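Local coordinates for protein 2-polyprenyl-6-methoxyphenol hydroxylase-like FAD-dependent oxidoreductase (Streptomyces sp. NRRL 11266, PDB 6UI5) that binds flavin-adenine dinucleotide and is probably a flavoprotein oxidoreductase of the aromatic-ring hydroxylase type, at residues V181-I186 against A258-H263; I186-V191 against G209-P214; R405-V410 against G472-H477; V431-S436 against G464-R469. All coordinates share one frame; numbering follows the deposited sequence.

In the fold
The four contacts fall into two groups in regions far apart in space. Contacts 1 and 2 belong to the FAD-binding region and have Ile186 in common; their centres lie about 13 Å apart, contact 2 is nested inside the loop that contact 1 closes, and both reach the same antiparallel sheet. Contact 1 includes Val181, a residue of the FAD pocket whose side chain comes about 3 Å from the bound FAD. Contacts 3 and 4 belong to the C-terminal region, of the thioredoxin clan, with centres about 9 Å apart; adjacent strands 465-468 and 474-477 of one mixed sheet join them. From contact 1 to contact 4 the centres are about 48 Å apart, on opposite sides of the chain's centre.

Contact 1: residues V181-I186 against A258-H263; sequences VGDVAI and AHWLQH
Strands 181-185 and 260-263 run antiparallel, their short axes 4.7 Å apart at closest approach and 156° between their directions. Val181 and Gln262 form a hydrogen-bonded pair joined in both directions, with Gln262 N 2.9 Å from Val181 O. Further along, Asp183 N donates to Trp260 O at 3.0 Å, while Asp183 O accepts from His259 N at 3.1 Å. That second bond skips to the preceding residue because the register shifts by one between Asp183 and Val184, a beta bulge that coincides with the corner of the chain at His259.

Gly182 has no CB, and the place where one would stand is taken by Trp260 O and Leu261 CD2, so the indole can lie directly on its CA. Gly182 CA is 3.5 Å from the centroid of the six-membered ring of Trp260 and only 6° off the normal, a CH-pi contact over the face. Trp260 CG sits between its own backbone N and carbonyl carbon (chi1 70°), which folds the indole across the neighbouring strand. Asp183 OD1 forms a salt bridge with Arg218. On the other side of the sheet, Leu261 CD2 reaches Val184 CG1 at 3.9 Å. At the bulge the His259 ring turns its edge to Asp183 O, and its NE2 lies 3.3 Å from Ala185 CB.

Strand 216-225 pairs with the other edge of strand 176-185, through Gly182 with Val219 and Val184 with Met217. Helix 238-249 packs on Val184 and Leu261 through Leu241, while Val181 touches Pro42, Phe220 and the FAD.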
loop_
_atom_site.group_PDB
_atom_site.type_symbol
_atom_site.label_atom_id
_atom_site.label_comp_id
_atom_site.label_asym_id
_atom_site.label_seq_id
_atom_site.Cartn_x
_atom_site.Cartn_y
_atom_site.Cartn_z
ATOM N N VAL A 181 -17.573 -20.503 14.955
ATOM C CA VAL A 181 -18.670 -19.620 14.594
ATOM C C VAL A 181 -19.947 -20.427 14.768
ATOM O O VAL A 181 -19.916 -21.653 14.823
ATOM C CB VAL A 181 -18.512 -19.097 13.142
ATOM C CG1 VAL A 181 -18.596 -20.255 12.161
ATOM C CG2 VAL A 181 -19.554 -18.030 12.801
ATOM N N GLY A 182 -21.069 -19.727 14.882
ATOM C CA GLY A 182 -22.372 -20.344 14.988
ATOM C C GLY A 182 -23.228 -19.551 15.952
ATOM O O GLY A 182 -22.885 -18.435 16.330
ATOM N N ASP A 183 -24.353 -20.160 16.352
ATOM C CA ASP A 183 -25.324 -19.536 17.249
ATOM C C ASP A 183 -25.489 -20.352 18.529
ATOM O O ASP A 183 -25.947 -21.502 18.498
ATOM C CB ASP A 183 -26.674 -19.352 16.566
ATOM C CG ASP A 183 -26.538 -18.780 15.143
ATOM O OD1 ASP A 183 -26.408 -17.542 15.029
ATOM O OD2 ASP A 183 -26.612 -19.543 14.152
ATOM N N VAL A 184 -25.124 -19.761 19.645
ATOM C CA VAL A 184 -25.447 -20.296 20.959
ATOM C C VAL A 184 -26.813 -19.774 21.378
ATOM O O VAL A 184 -27.214 -18.668 21.019
ATOM C CB VAL A 184 -24.365 -19.921 21.998
ATOM C CG1 VAL A 184 -22.996 -20.351 21.521
ATOM C CG2 VAL A 184 -24.413 -18.417 22.292
ATOM N N ALA A 185 -27.550 -20.578 22.133
ATOM C CA ALA A 185 -28.608 -20.012 22.948
ATOM C C ALA A 185 -28.029 -19.621 24.293
ATOM O O ALA A 185 -27.164 -20.300 24.845
ATOM C CB ALA A 185 -29.779 -20.963 23.143
ATOM N N ILE A 186 -28.500 -18.492 24.797
ATOM C CA ILE A 186 -27.850 -17.815 25.901
ATOM C C ILE A 186 -28.722 -16.609 26.192
ATOM O O ILE A 186 -29.241 -15.971 25.268
ATOM C CB ILE A 186 -26.389 -17.447 25.550
ATOM C CG1 ILE A 186 -25.584 -17.169 26.807
ATOM C CG2 ILE A 186 -26.315 -16.259 24.619
ATOM C CD1 ILE A 186 -25.791 -18.224 27.790
ATOM N N ALA A 258 -26.218 -24.996 22.357
ATOM C CA ALA A 258 -25.612 -24.666 21.068
ATOM C C ALA A 258 -26.481 -25.216 19.941
ATOM O O ALA A 258 -26.698 -26.435 19.857
ATOM C CB ALA A 258 -24.192 -25.220 20.967
ATOM N N HIS A 259 -26.989 -24.320 19.083
ATOM C CA HIS A 259 -27.791 -24.767 17.946
ATOM C C HIS A 259 -26.900 -25.359 16.863
ATOM O O HIS A 259 -27.205 -26.410 16.288
ATOM C CB HIS A 259 -28.612 -23.607 17.385
ATOM C CG HIS A 259 -29.374 -22.856 18.427
ATOM N ND1 HIS A 259 -30.542 -23.338 18.981
ATOM C CD2 HIS A 259 -29.128 -21.672 19.037
ATOM C CE1 HIS A 259 -30.987 -22.478 19.879
ATOM N NE2 HIS A 259 -30.148 -21.457 19.931
ATOM N N TRP A 260 -25.791 -24.687 16.581
ATOM C CA TRP A 260 -24.781 -25.134 15.636
ATOM C C TRP A 260 -23.548 -24.265 15.856
ATOM O O TRP A 260 -23.659 -23.049 15.921
ATOM C CB TRP A 260 -25.275 -25.057 14.175
ATOM C CG TRP A 260 -25.440 -23.649 13.637
ATOM C CD1 TRP A 260 -26.537 -22.849 13.767
ATOM C CD2 TRP A 260 -24.465 -22.876 12.900
ATOM N NE1 TRP A 260 -26.315 -21.637 13.158
ATOM C CE2 TRP A 260 -25.054 -21.625 12.619
ATOM C CE3 TRP A 260 -23.161 -23.124 12.447
ATOM C CZ2 TRP A 260 -24.383 -20.610 11.904
ATOM C CZ3 TRP A 260 -22.480 -22.094 11.725
ATOM C CH2 TRP A 260 -23.102 -20.864 11.471
ATOM N N LEU A 261 -22.391 -24.896 15.998
ATOM C CA LEU A 261 -21.122 -24.204 15.991
ATOM C C LEU A 261 -20.166 -25.023 15.129
ATOM O O LEU A 261 -20.431 -26.189 14.823
ATOM C CB LEU A 261 -20.584 -23.990 17.413
ATOM C CG LEU A 261 -21.370 -23.258 18.505
ATOM C CD1 LEU A 261 -20.401 -23.031 19.698
ATOM C CD2 LEU A 261 -22.026 -21.925 18.037
ATOM N N GLN A 262 -19.089 -24.383 14.663
ATOM C CA GLN A 262 -18.201 -25.030 13.703
ATOM C C GLN A 262 -16.771 -24.565 13.907
ATOM O O GLN A 262 -16.530 -23.359 13.999
ATOM C CB GLN A 262 -18.609 -24.736 12.248
ATOM C CG GLN A 262 -20.019 -25.136 11.828
ATOM C CD GLN A 262 -20.042 -26.200 10.757
ATOM O OE1 GLN A 262 -19.381 -27.254 10.881
ATOM N NE2 GLN A 262 -20.816 -25.948 9.689
ATOM N N HIS A 263 -15.825 -25.507 13.927
ATOM C CA HIS A 263 -14.430 -25.160 13.683
ATOM C C HIS A 263 -14.255 -24.667 12.245
ATOM O O HIS A 263 -14.857 -25.206 11.308
ATOM C CB HIS A 263 -13.533 -26.360 13.932
ATOM C CG HIS A 263 -13.546 -26.805 15.359
ATOM N ND1 HIS A 263 -13.233 -25.949 16.397
ATOM C CD2 HIS A 263 -13.879 -27.992 15.925
ATOM C CE1 HIS A 263 -13.369 -26.596 17.542
ATOM N NE2 HIS A 263 -13.753 -27.836 17.281
#

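Contact 2: residues I186-V191 against G209-P214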
loop_
_atom_site.group_PDB
_atom_site.type_symbol
_atom_site.label_atom_id
_atom_site.label_comp_id
_atom_site.label_asym_id
_atom_site.label_seq_id
_atom_site.Cartn_x
_atom_site.Cartn_y
_atom_site.Cartn_z
ATOM N N ILE A 186 -28.500 -18.492 24.797
ATOM C CA ILE A 186 -27.850 -17.815 25.901
ATOM C C ILE A 186 -28.722 -16.609 26.192
ATOM O O ILE A 186 -29.241 -15.971 25.268
ATOM C CB ILE A 186 -26.389 -17.447 25.550
ATOM C CG1 ILE A 186 -25.584 -17.169 26.807
ATOM C CG2 ILE A 186 -26.315 -16.259 24.619
ATOM C CD1 ILE A 186 -25.791 -18.224 27.790
ATOM N N ASN A 187 -28.955 -16.335 27.471
ATOM C CA ASN A 187 -29.673 -15.136 27.870
ATOM C C ASN A 187 -29.066 -13.940 27.135
ATOM O O ASN A 187 -27.967 -14.047 26.583
ATOM C CB ASN A 187 -29.599 -15.009 29.399
ATOM C CG ASN A 187 -30.578 -14.009 29.962
ATOM O OD1 ASN A 187 -31.372 -13.413 29.237
ATOM N ND2 ASN A 187 -30.533 -13.827 31.277
ATOM N N ARG A 188 -29.743 -12.797 27.089
ATOM C CA ARG A 188 -29.125 -11.609 26.510
ATOM C C ARG A 188 -28.835 -10.556 27.570
ATOM O O ARG A 188 -27.667 -10.236 27.819
ATOM C CB ARG A 188 -29.993 -11.020 25.386
ATOM C CG ARG A 188 -29.429 -9.742 24.756
ATOM C CD ARG A 188 -29.882 -9.586 23.305
ATOM N NE ARG A 188 -30.104 -8.191 22.918
ATOM C CZ ARG A 188 -31.241 -7.722 22.407
ATOM N NH1 ARG A 188 -31.345 -6.434 22.092
ATOM N NH2 ARG A 188 -32.270 -8.535 22.201
ATOM N N GLU A 189 -29.877 -10.027 28.215
ATOM C CA GLU A 189 -29.737 -8.959 29.197
ATOM C C GLU A 189 -28.685 -9.309 30.237
ATOM O O GLU A 189 -28.910 -10.157 31.110
ATOM C CB GLU A 189 -31.081 -8.656 29.870
ATOM C CG GLU A 189 -31.942 -7.624 29.133
ATOM C CD GLU A 189 -31.690 -6.191 29.586
ATOM O OE1 GLU A 189 -32.674 -5.451 29.796
ATOM O OE2 GLU A 189 -30.511 -5.805 29.736
ATOM N N ASP A 190 -27.517 -8.683 30.101
ATOM C CA ASP A 190 -26.442 -8.689 31.086
ATOM C C ASP A 190 -25.739 -10.037 31.202
ATOM O O ASP A 190 -25.113 -10.324 32.227
ATOM C CB ASP A 190 -26.949 -8.234 32.458
ATOM C CG ASP A 190 -26.030 -7.221 33.110
ATOM O OD1 ASP A 190 -26.060 -7.104 34.358
ATOM O OD2 ASP A 190 -25.276 -6.547 32.371
ATOM N N VAL A 191 -25.822 -10.873 30.173
ATOM C CA VAL A 191 -24.995 -12.068 30.067
ATOM C C VAL A 191 -24.261 -11.898 28.744
ATOM O O VAL A 191 -23.877 -12.856 28.063
ATOM C CB VAL A 191 -25.863 -13.328 30.155
ATOM C CG1 VAL A 191 -26.871 -13.206 29.147
ATOM C CG2 VAL A 191 -25.060 -14.591 29.967
ATOM N N GLY A 209 -19.369 -10.905 19.233
ATOM C CA GLY A 209 -20.607 -11.411 19.791
ATOM C C GLY A 209 -21.789 -10.554 19.392
ATOM O O GLY A 209 -21.873 -9.383 19.778
ATOM N N ALA A 210 -22.714 -11.121 18.620
ATOM C CA ALA A 210 -23.846 -10.376 18.075
ATOM C C ALA A 210 -25.128 -11.148 18.346
ATOM O O ALA A 210 -25.251 -12.314 17.916
ATOM C CB ALA A 210 -23.680 -10.130 16.576
ATOM N N PRO A 211 -26.098 -10.566 19.029
ATOM C CA PRO A 211 -27.331 -11.293 19.321
ATOM C C PRO A 211 -28.351 -11.125 18.210
ATOM O O PRO A 211 -28.389 -10.117 17.505
ATOM C CB PRO A 211 -27.814 -10.641 20.626
ATOM C CG PRO A 211 -26.654 -9.753 21.089
ATOM C CD PRO A 211 -25.993 -9.341 19.823
ATOM N N LEU A 212 -29.184 -12.153 18.054
ATOM C CA LEU A 212 -30.208 -12.162 17.018
ATOM C C LEU A 212 -31.574 -11.871 17.628
ATOM O O LEU A 212 -32.185 -10.837 17.343
ATOM C CB LEU A 212 -30.220 -13.505 16.282
ATOM C CG LEU A 212 -29.046 -13.834 15.350
ATOM C CD1 LEU A 212 -27.852 -14.289 16.141
ATOM C CD2 LEU A 212 -29.441 -14.900 14.342
ATOM N N SER A 213 -32.058 -12.789 18.447
ATOM C CA SER A 213 -33.194 -12.607 19.329
ATOM C C SER A 213 -32.676 -12.514 20.759
ATOM O O SER A 213 -31.490 -12.748 21.013
ATOM C CB SER A 213 -34.181 -13.774 19.169
ATOM O OG SER A 213 -33.612 -14.999 19.595
ATOM N N PRO A 214 -33.525 -12.149 21.729
ATOM C CA PRO A 214 -33.026 -12.011 23.107
ATOM C C PRO A 214 -32.559 -13.314 23.739
ATOM O O PRO A 214 -32.129 -13.298 24.899
ATOM C CB PRO A 214 -34.234 -11.433 23.859
ATOM C CG PRO A 214 -35.045 -10.768 22.805
ATOM C CD PRO A 214 -34.907 -11.651 21.609
#
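The Arg188 guanidinium presents its edge to Pro214, whose CA lies in the plane of the group and 3.7 Å from Arg188 NH2; Pro214 CG, at 3.6 Å from the same nitrogen, is also near that plane. Pro211 approaches obliquely and meets mainly the aliphatic part of the arginine: Arg188 CD is 3.5 Å from Pro211 CB. The side chains of Arg188 and Pro211 cross at about a right angle. Arg188 therefore spans both prolines, with its methylene against one ring and its terminal nitrogen against the other.

Its CG lies opposite the backbone nitrogen (chi1 178°), carrying the chain outward before a bend at chi3 (145°) turns the guanidinium to Pro214. The root of the side chain is close as well, Arg188 CB being 3.2 Å from Pro214 O.

At one end of the antiparallel sheet, the loop 186-191, which leaves strand 176-185, here meets the chain that runs from strand 206-211 towards strand 216-225. A type II beta turn from Arg188 to Val191 reverses the loop, closed by Val191 N on Arg188 O at 3.1 Å. Just ahead of it, Asn187 OD1 accepts a weak bond from Arg188 N at 2.8 Å. No hydrogen bond crosses between the segments, and Pro211 also touches Tyr196 on a loop nearby.

Contact 3: residues R405-V410 against G472-H477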
loop_
_atom_site.group_PDB
_atom_site.type_symbol
_atom_site.label_atom_id
_atom_site.label_comp_id
_atom_site.label_asym_id
_atom_site.label_seq_id
_atom_site.Cartn_x
_atom_site.Cartn_y
_atom_site.Cartn_z
ATOM N N ARG A 405 -19.213 -0.860 -15.262
ATOM C CA ARG A 405 -19.739 -0.911 -13.900
ATOM C C ARG A 405 -21.243 -0.779 -13.879
ATOM O O ARG A 405 -21.851 -0.205 -14.783
ATOM C CB ARG A 405 -19.148 0.182 -13.010
ATOM C CG ARG A 405 -17.671 0.003 -12.995
ATOM C CD ARG A 405 -16.966 0.601 -11.869
ATOM N NE ARG A 405 -15.854 1.356 -12.436
ATOM C CZ ARG A 405 -14.852 1.855 -11.735
ATOM N NH1 ARG A 405 -13.880 2.544 -12.348
ATOM N NH2 ARG A 405 -14.803 1.642 -10.422
ATOM N N ARG A 406 -21.836 -1.336 -12.839
ATOM C CA ARG A 406 -23.252 -1.121 -12.610
ATOM C C ARG A 406 -23.464 0.316 -12.147
ATOM O O ARG A 406 -22.663 0.873 -11.391
ATOM C CB ARG A 406 -23.795 -2.133 -11.577
ATOM C CG ARG A 406 -23.886 -3.614 -12.096
ATOM C CD ARG A 406 -24.206 -4.584 -10.956
ATOM N NE ARG A 406 -23.578 -4.037 -9.771
ATOM C CZ ARG A 406 -22.444 -4.475 -9.269
ATOM N NH1 ARG A 406 -21.846 -5.527 -9.821
ATOM N NH2 ARG A 406 -21.925 -3.869 -8.205
ATOM N N LEU A 407 -24.556 0.911 -12.602
ATOM C CA LEU A 407 -24.841 2.309 -12.350
ATOM C C LEU A 407 -25.111 2.606 -10.864
ATOM O O LEU A 407 -25.449 1.706 -10.078
ATOM C CB LEU A 407 -26.049 2.718 -13.177
ATOM C CG LEU A 407 -25.733 2.874 -14.652
ATOM C CD1 LEU A 407 -27.053 3.031 -15.380
ATOM C CD2 LEU A 407 -24.842 4.127 -14.844
ATOM N N PRO A 408 -25.001 3.880 -10.470
ATOM C CA PRO A 408 -25.340 4.275 -9.093
ATOM C C PRO A 408 -26.839 4.270 -8.818
ATOM O O PRO A 408 -27.681 4.274 -9.724
ATOM C CB PRO A 408 -24.778 5.700 -8.977
ATOM C CG PRO A 408 -23.825 5.852 -10.137
ATOM C CD PRO A 408 -24.361 4.979 -11.221
ATOM N N LYS A 409 -27.166 4.275 -7.523
ATOM C CA LYS A 409 -28.555 4.122 -7.104
ATOM C C LYS A 409 -29.305 5.418 -7.375
ATOM O O LYS A 409 -29.342 6.319 -6.531
ATOM C CB LYS A 409 -28.640 3.717 -5.623
ATOM C CG LYS A 409 -30.052 3.685 -5.045
ATOM C CD LYS A 409 -30.146 2.917 -3.733
ATOM C CE LYS A 409 -30.404 1.438 -3.977
ATOM N NZ LYS A 409 -31.481 0.894 -3.066
ATOM N N VAL A 410 -29.874 5.543 -8.563
ATOM C CA VAL A 410 -30.582 6.763 -8.925
ATOM C C VAL A 410 -31.988 6.379 -9.324
ATOM O O VAL A 410 -32.236 5.283 -9.834
ATOM C CB VAL A 410 -29.896 7.574 -10.066
ATOM C CG1 VAL A 410 -28.606 8.226 -9.573
ATOM C CG2 VAL A 410 -29.628 6.706 -11.301
ATOM N N GLY A 472 -26.036 -5.812 -15.619
ATOM C CA GLY A 472 -26.020 -4.438 -15.148
ATOM C C GLY A 472 -24.829 -3.588 -15.564
ATOM O O GLY A 472 -24.809 -2.385 -15.246
ATOM N N CYS A 473 -23.836 -4.159 -16.243
ATOM C CA CYS A 473 -22.594 -3.438 -16.503
ATOM C C CYS A 473 -22.762 -2.533 -17.719
ATOM O O CYS A 473 -23.343 -2.947 -18.737
ATOM C CB CYS A 473 -21.424 -4.414 -16.734
ATOM S SG CYS A 473 -21.000 -5.516 -15.322
ATOM N N VAL A 474 -22.260 -1.298 -17.602
ATOM C CA VAL A 474 -22.331 -0.314 -18.690
ATOM C C VAL A 474 -21.360 -0.711 -19.799
ATOM O O VAL A 474 -20.143 -0.566 -19.644
ATOM C CB VAL A 474 -22.003 1.094 -18.212
ATOM C CG1 VAL A 474 -21.917 2.022 -19.462
ATOM C CG2 VAL A 474 -23.010 1.576 -17.241
ATOM N N ALA A 475 -21.882 -1.153 -20.939
ATOM C CA ALA A 475 -20.999 -1.460 -22.053
ATOM C C ALA A 475 -20.850 -0.299 -23.026
ATOM O O ALA A 475 -19.990 -0.357 -23.907
ATOM C CB ALA A 475 -21.509 -2.699 -22.802
ATOM N N TRP A 476 -21.645 0.757 -22.876
ATOM C CA TRP A 476 -21.631 1.874 -23.812
ATOM C C TRP A 476 -22.450 3.011 -23.230
ATOM O O TRP A 476 -23.484 2.781 -22.587
ATOM C CB TRP A 476 -22.209 1.476 -25.181
ATOM C CG TRP A 476 -22.464 2.629 -26.143
ATOM C CD1 TRP A 476 -21.651 3.034 -27.177
ATOM C CD2 TRP A 476 -23.608 3.490 -26.183
ATOM N NE1 TRP A 476 -22.216 4.086 -27.843
ATOM C CE2 TRP A 476 -23.414 4.393 -27.257
ATOM C CE3 TRP A 476 -24.780 3.581 -25.426
ATOM C CZ2 TRP A 476 -24.345 5.387 -27.584
ATOM C CZ3 TRP A 476 -25.702 4.567 -25.747
ATOM C CH2 TRP A 476 -25.482 5.458 -26.824
ATOM N N HIS A 477 -21.995 4.226 -23.489
ATOM C CA HIS A 477 -22.762 5.427 -23.195
ATOM C C HIS A 477 -22.219 6.563 -24.069
ATOM O O HIS A 477 -21.120 6.464 -24.619
ATOM C CB HIS A 477 -22.686 5.743 -21.706
ATOM C CG HIS A 477 -21.361 6.285 -21.275
ATOM N ND1 HIS A 477 -20.814 7.432 -21.818
ATOM C CD2 HIS A 477 -20.466 5.835 -20.362
ATOM C CE1 HIS A 477 -19.643 7.666 -21.254
ATOM N NE2 HIS A 477 -19.411 6.718 -20.360
HETATM O O HOH W 1 -26.108 -0.402 -14.069
#
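Leu407 CG stands opposite its own carbonyl carbon, and Val474 has CG1 anti to its backbone nitrogen (chi1 172°), which leaves CG2 beside that nitrogen and facing Leu407. Val474 CG2 meets both CG and CD2 of Leu407, each at 4.0 Å, and the two side chains cross at about a right angle. The same Val474 CG2 is 3.2 Å from Arg405 O.

That carbonyl also takes the direct hydrogen bond across the segments, from Val474 N at 3.1 Å. The N-H...O angle is 152°, but the donor stands 51° out of the carbonyl plane. A residue further on, Arg406 CA makes a CA-H...O contact of 3.3 Å with Gly472 O. Arg406 CG is 3.5 Å from Gly472 O, where the missing side chain of Gly472 lets the arginine lie close to the backbone. One water bridges the segments, accepting from Leu407 N at 2.5 Å and donating to Gly472 O at 2.6 Å, distances that are short and so imprecise.

The charged ends form salt bridges, Arg405 to Glu377 and Arg406 to Glu52. Leu407 packs on Leu466 and Leu468 of strand 465-468, and Val474 on Leu468, which places loop 405-410 beside strand 474-477, outermost within this chain in the mixed sheet of the thioredoxin-clan region. Helix 484-495 covers that strand, with Ala475 on Trp494 and Trp476 on Leu487 and Ala490.

Contact 4: residues V431-S436 against G464-R469; sequences VLLDLS and GTLLLR
Strands 431-434 and 465-468 run antiparallel at 167°, 4.5 Å apart at closest approach of their axes, in continuous register from Val431 with Leu468 to Asp434 with Thr465, each hydrogen-bonded pair joined in both directions (Val431 N to Leu468 O 2.9 Å, Leu466 N to Leu433 O 2.8 Å) and Leu435 N adding a bond to Gly464 O beyond the strands.

On the face carrying Val431, Leu433, Leu466 and Leu468, the apolar contact runs along the ladder: Leu468 CD1 is 3.9 Å from Val431 CB. Leu435 CD1 meets Leu466 CD1 at 3.8 Å, extending this layer past the end of the first strand. On the other face, Leu432 and Leu467 cross at about a right angle. With CG opposite the backbone nitrogen in both (chi1 -175° and 176°), their ends draw nearer across the pair, Leu432 CD1 lying 4.2 Å from Leu467 CD1. Both pack on helix 484-495, Leu432 against Leu487 and Leu467 against Ala490 and Leu491.

At the strand's end Asp434 OD1 accepts from Ser436 N at 2.9 Å, an Asx turn, and from Ser436 OG at 2.7 Å. The donors approach from the same face of the carboxylate, one on its anti and one on its syn side. With OD2 in a salt bridge to Arg455 and bonded to Ala441 N, the buried carboxylate has both oxygens engaged, which probably favours its ionised form.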
loop_
_atom_site.group_PDB
_atom_site.type_symbol
_atom_site.label_atom_id
_atom_site.label_comp_id
_atom_site.label_asym_id
_atom_site.label_seq_id
_atom_site.Cartn_x
_atom_site.Cartn_y
_atom_site.Cartn_z
ATOM N N VAL A 431 -30.334 -3.588 -21.175
ATOM C CA VAL A 431 -31.137 -2.371 -21.181
ATOM C C VAL A 431 -30.419 -1.284 -21.987
ATOM O O VAL A 431 -29.215 -1.058 -21.808
ATOM C CB VAL A 431 -31.457 -1.871 -19.762
ATOM C CG1 VAL A 431 -32.461 -0.683 -19.820
ATOM C CG2 VAL A 431 -32.073 -2.988 -18.959
ATOM N N LEU A 432 -31.173 -0.619 -22.871
ATOM C CA LEU A 432 -30.772 0.637 -23.497
ATOM C C LEU A 432 -31.490 1.737 -22.735
ATOM O O LEU A 432 -32.696 1.933 -22.907
ATOM C CB LEU A 432 -31.137 0.676 -24.981
ATOM C CG LEU A 432 -30.593 1.951 -25.647
ATOM C CD1 LEU A 432 -29.185 1.773 -26.279
ATOM C CD2 LEU A 432 -31.583 2.529 -26.656
ATOM N N LEU A 433 -30.752 2.460 -21.897
ATOM C CA LEU A 433 -31.316 3.599 -21.181
ATOM C C LEU A 433 -31.280 4.835 -22.062
ATOM O O LEU A 433 -30.197 5.287 -22.455
ATOM C CB LEU A 433 -30.539 3.865 -19.899
ATOM C CG LEU A 433 -31.192 3.317 -18.648
ATOM C CD1 LEU A 433 -30.618 4.016 -17.436
ATOM C CD2 LEU A 433 -32.686 3.537 -18.729
ATOM N N ASP A 434 -32.449 5.390 -22.372
ATOM C CA ASP A 434 -32.551 6.663 -23.095
ATOM C C ASP A 434 -33.068 7.675 -22.085
ATOM O O ASP A 434 -34.270 7.784 -21.859
ATOM C CB ASP A 434 -33.458 6.542 -24.323
ATOM C CG ASP A 434 -33.750 7.901 -25.015
ATOM O OD1 ASP A 434 -33.170 8.961 -24.658
ATOM O OD2 ASP A 434 -34.580 7.904 -25.957
ATOM N N LEU A 435 -32.143 8.395 -21.449
ATOM C CA LEU A 435 -32.461 9.453 -20.496
ATOM C C LEU A 435 -32.647 10.839 -21.163
ATOM O O LEU A 435 -32.514 11.882 -20.491
ATOM C CB LEU A 435 -31.374 9.524 -19.419
ATOM C CG LEU A 435 -30.913 8.204 -18.778
ATOM C CD1 LEU A 435 -29.879 8.411 -17.667
ATOM C CD2 LEU A 435 -32.096 7.397 -18.248
ATOM N N SER A 436 -32.976 10.891 -22.461
ATOM C CA SER A 436 -33.081 12.189 -23.120
ATOM C C SER A 436 -34.240 12.997 -22.571
ATOM O O SER A 436 -34.149 14.223 -22.454
ATOM C CB SER A 436 -33.254 12.020 -24.622
ATOM O OG SER A 436 -34.446 11.310 -24.906
ATOM N N GLY A 464 -26.679 10.992 -21.536
ATOM C CA GLY A 464 -28.033 10.963 -22.057
ATOM C C GLY A 464 -28.504 9.589 -22.472
ATOM O O GLY A 464 -29.710 9.317 -22.438
ATOM N N THR A 465 -27.578 8.704 -22.855
ATOM C CA THR A 465 -27.906 7.352 -23.304
ATOM C C THR A 465 -26.909 6.365 -22.698
ATOM O O THR A 465 -25.748 6.708 -22.456
ATOM C CB THR A 465 -27.903 7.273 -24.855
ATOM O OG1 THR A 465 -28.322 8.539 -25.409
ATOM C CG2 THR A 465 -28.832 6.152 -25.385
ATOM N N LEU A 466 -27.361 5.136 -22.439
ATOM C CA LEU A 466 -26.471 4.109 -21.887
ATOM C C LEU A 466 -26.979 2.740 -22.306
ATOM O O LEU A 466 -28.188 2.525 -22.484
ATOM C CB LEU A 466 -26.347 4.151 -20.346
ATOM C CG LEU A 466 -25.937 5.442 -19.586
ATOM C CD1 LEU A 466 -27.135 6.245 -19.114
ATOM C CD2 LEU A 466 -24.997 5.227 -18.428
ATOM N N LEU A 467 -26.046 1.813 -22.473
ATOM C CA LEU A 467 -26.389 0.428 -22.761
ATOM C C LEU A 467 -25.898 -0.460 -21.620
ATOM O O LEU A 467 -24.712 -0.420 -21.263
ATOM C CB LEU A 467 -25.789 -0.017 -24.085
ATOM C CG LEU A 467 -25.961 -1.473 -24.497
ATOM C CD1 LEU A 467 -27.395 -1.796 -25.013
ATOM C CD2 LEU A 467 -24.863 -1.839 -25.539
ATOM N N LEU A 468 -26.809 -1.232 -21.028
ATOM C CA LEU A 468 -26.452 -2.114 -19.917
ATOM C C LEU A 468 -26.483 -3.550 -20.395
ATOM O O LEU A 468 -27.454 -3.979 -21.033
ATOM C CB LEU A 468 -27.402 -1.954 -18.735
ATOM C CG LEU A 468 -27.649 -0.517 -18.292
ATOM C CD1 LEU A 468 -28.795 -0.485 -17.249
ATOM C CD2 LEU A 468 -26.371 0.131 -17.751
ATOM N N ARG A 469 -25.410 -4.272 -20.122
ATOM C CA ARG A 469 -25.441 -5.718 -20.271
ATOM C C ARG A 469 -26.357 -6.374 -19.234
ATOM O O ARG A 469 -26.685 -5.776 -18.202
ATOM C CB ARG A 469 -24.039 -6.300 -20.155
ATOM C CG ARG A 469 -22.939 -5.437 -20.792
ATOM C CD ARG A 469 -21.680 -6.262 -20.842
ATOM N NE ARG A 469 -21.485 -7.032 -19.591
ATOM C CZ ARG A 469 -20.353 -7.640 -19.240
ATOM N NH1 ARG A 469 -19.273 -7.616 -20.047
ATOM N NH2 ARG A 469 -20.298 -8.291 -18.084
#